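Local coordinates for MccB protein (Escherichia coli, PDB 6OM4), which adenylates the N-formylated MccA peptide in the biosynthesis of the nucleotide antibiotic microcin C, forming a phosphoramidate-linked product, at residues A[205-211]-A[232-237]. Residues are numbered along the deposited sequence; the frame is centred on the assembly and turned at random.
Sequences EADIWVV and QPYINA
Trp209 and Val211 exchange backbone hydrogen bonds with Pro233, Ile235 and Ala237, pairing strands 208-211 and 234-237 in parallel, their axes 4.8 Å apart. Trp209 N reaches Pro233 O at 3.1 Å, Ile235 N returns to Trp209 O, and Val211 N meets Ile235 O at 2.8 Å; the last bond, from Ala237 N to Val211 O, is weak. Pro233 accepts through O but has no N-H to donate, and its ring packs CG 3.4 Å from Asp207 O, which suits the point where the pairing begins. The Asn236 side chain, with CG anti to its backbone N (chi1 -171°), adds a second hydrogen bond to the same Val211 O, from ND2 at 2.8 Å and above the carbonyl plane, while its OD1 bonds to the bound peptide.

On the same face, the flat indole of Trp209 carries the aliphatic part of Gln232: CG sits 3.6 Å from the five-membered ring centroid, a CH-pi contact, and a bend at chi2 turns the amide nearly parallel to the ring, their planes 12° apart. Val211 CG2 packs against Tyr234 CB at 3.9 Å. On the opposite face, with Val210, branched Ile208 packs CD1 against Ile235 CG2 at 4.0 Å.

The strands belong to a right-handed beta-alpha-beta crossover of the Rossmann-like ThiF fold: helix 219-230 covers the Trp209 and Tyr234 face, helix 292-311 packs on Ile235, and strands 117-121 and 243-250 flank the pair.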
# COMPACT_ATOMS: atom_id res chain seq x y z
N GLU A 205 -16.49 1.30 -12.01
CA GLU A 205 -16.38 0.42 -10.87
C GLU A 205 -15.06 -0.34 -10.98
O GLU A 205 -14.60 -0.62 -12.08
CB GLU A 205 -17.58 -0.53 -10.85
CG GLU A 205 -17.52 -1.66 -9.85
CD GLU A 205 -18.76 -2.55 -9.90
OE1 GLU A 205 -19.52 -2.46 -10.92
OE2 GLU A 205 -18.99 -3.32 -8.92
N ALA A 206 -14.46 -0.68 -9.83
CA ALA A 206 -13.24 -1.45 -9.79
C ALA A 206 -13.11 -2.09 -8.41
O ALA A 206 -13.88 -1.79 -7.50
CB ALA A 206 -12.06 -0.55 -10.09
N ASP A 207 -12.08 -2.93 -8.24
CA ASP A 207 -11.81 -3.54 -6.93
C ASP A 207 -11.53 -2.45 -5.90
O ASP A 207 -11.93 -2.61 -4.73
CB ASP A 207 -10.67 -4.57 -7.04
CG ASP A 207 -11.10 -5.80 -7.82
OD1 ASP A 207 -11.73 -6.67 -7.20
OD2 ASP A 207 -10.88 -5.86 -9.05
N ILE A 208 -10.82 -1.38 -6.31
CA ILE A 208 -10.50 -0.22 -5.48
C ILE A 208 -10.14 0.96 -6.39
O ILE A 208 -9.59 0.77 -7.51
CB ILE A 208 -9.38 -0.56 -4.47
CG1 ILE A 208 -9.20 0.59 -3.48
CG2 ILE A 208 -8.08 -0.95 -5.19
CD1 ILE A 208 -8.42 0.22 -2.23
N TRP A 209 -10.52 2.16 -5.95
CA TRP A 209 -10.03 3.38 -6.50
C TRP A 209 -8.85 3.90 -5.68
O TRP A 209 -8.95 4.08 -4.44
CB TRP A 209 -11.12 4.46 -6.47
CG TRP A 209 -12.28 4.23 -7.40
CD1 TRP A 209 -12.56 3.17 -8.20
CD2 TRP A 209 -13.34 5.17 -7.58
NE1 TRP A 209 -13.72 3.40 -8.90
CE2 TRP A 209 -14.25 4.60 -8.49
CE3 TRP A 209 -13.60 6.44 -7.04
CZ2 TRP A 209 -15.39 5.31 -8.91
CZ3 TRP A 209 -14.72 7.12 -7.45
CH2 TRP A 209 -15.63 6.53 -8.32
N VAL A 210 -7.80 4.30 -6.40
CA VAL A 210 -6.75 5.06 -5.83
C VAL A 210 -7.08 6.53 -6.11
O VAL A 210 -7.05 6.95 -7.25
CB VAL A 210 -5.38 4.68 -6.42
CG1 VAL A 210 -4.30 5.64 -5.91
CG2 VAL A 210 -5.03 3.22 -6.13
N VAL A 211 -7.31 7.28 -5.04
CA VAL A 211 -7.74 8.66 -5.16
C VAL A 211 -6.52 9.55 -4.96
O VAL A 211 -6.10 9.83 -3.81
CB VAL A 211 -8.89 8.99 -4.19
CG1 VAL A 211 -9.36 10.41 -4.40
CG2 VAL A 211 -10.03 8.00 -4.34
N GLN A 232 -18.19 1.30 -3.33
CA GLN A 232 -16.89 1.30 -4.04
C GLN A 232 -15.76 1.53 -3.03
O GLN A 232 -15.66 2.60 -2.44
CB GLN A 232 -16.89 2.38 -5.09
CG GLN A 232 -15.55 2.58 -5.78
CD GLN A 232 -15.05 1.32 -6.44
OE1 GLN A 232 -14.06 0.72 -6.00
NE2 GLN A 232 -15.74 0.92 -7.49
N PRO A 233 -14.88 0.56 -2.78
CA PRO A 233 -13.71 0.81 -1.94
C PRO A 233 -12.78 1.87 -2.56
O PRO A 233 -12.63 1.92 -3.76
CB PRO A 233 -13.02 -0.55 -1.77
CG PRO A 233 -14.06 -1.58 -2.26
CD PRO A 233 -14.97 -0.85 -3.23
N TYR A 234 -12.12 2.67 -1.71
CA TYR A 234 -11.11 3.61 -2.20
C TYR A 234 -10.02 3.79 -1.14
O TYR A 234 -10.22 3.51 0.03
CB TYR A 234 -11.72 4.95 -2.61
CG TYR A 234 -12.12 5.84 -1.46
CD1 TYR A 234 -11.18 6.66 -0.85
CD2 TYR A 234 -13.42 5.89 -0.98
CE1 TYR A 234 -11.52 7.50 0.19
CE2 TYR A 234 -13.77 6.72 0.07
CZ TYR A 234 -12.82 7.53 0.68
OH TYR A 234 -13.03 8.36 1.75
N ILE A 235 -8.87 4.30 -1.59
CA ILE A 235 -7.86 4.75 -0.70
C ILE A 235 -7.36 6.13 -1.17
O ILE A 235 -7.22 6.34 -2.36
CB ILE A 235 -6.72 3.72 -0.60
CG1 ILE A 235 -5.73 4.19 0.47
CG2 ILE A 235 -6.08 3.43 -1.96
CD1 ILE A 235 -4.67 3.17 0.83
N ASN A 236 -7.21 7.05 -0.23
CA ASN A 236 -6.67 8.38 -0.54
C ASN A 236 -5.18 8.39 -0.18
O ASN A 236 -4.79 7.74 0.76
CB ASN A 236 -7.49 9.45 0.18
CG ASN A 236 -7.20 10.88 -0.20
OD1 ASN A 236 -7.27 11.74 0.68
ND2 ASN A 236 -7.00 11.17 -1.48
N ALA A 237 -4.35 9.16 -0.91
CA ALA A 237 -2.98 9.39 -0.45
C ALA A 237 -2.51 10.72 -1.01
O ALA A 237 -3.06 11.20 -2.00
CB ALA A 237 -2.05 8.29 -0.92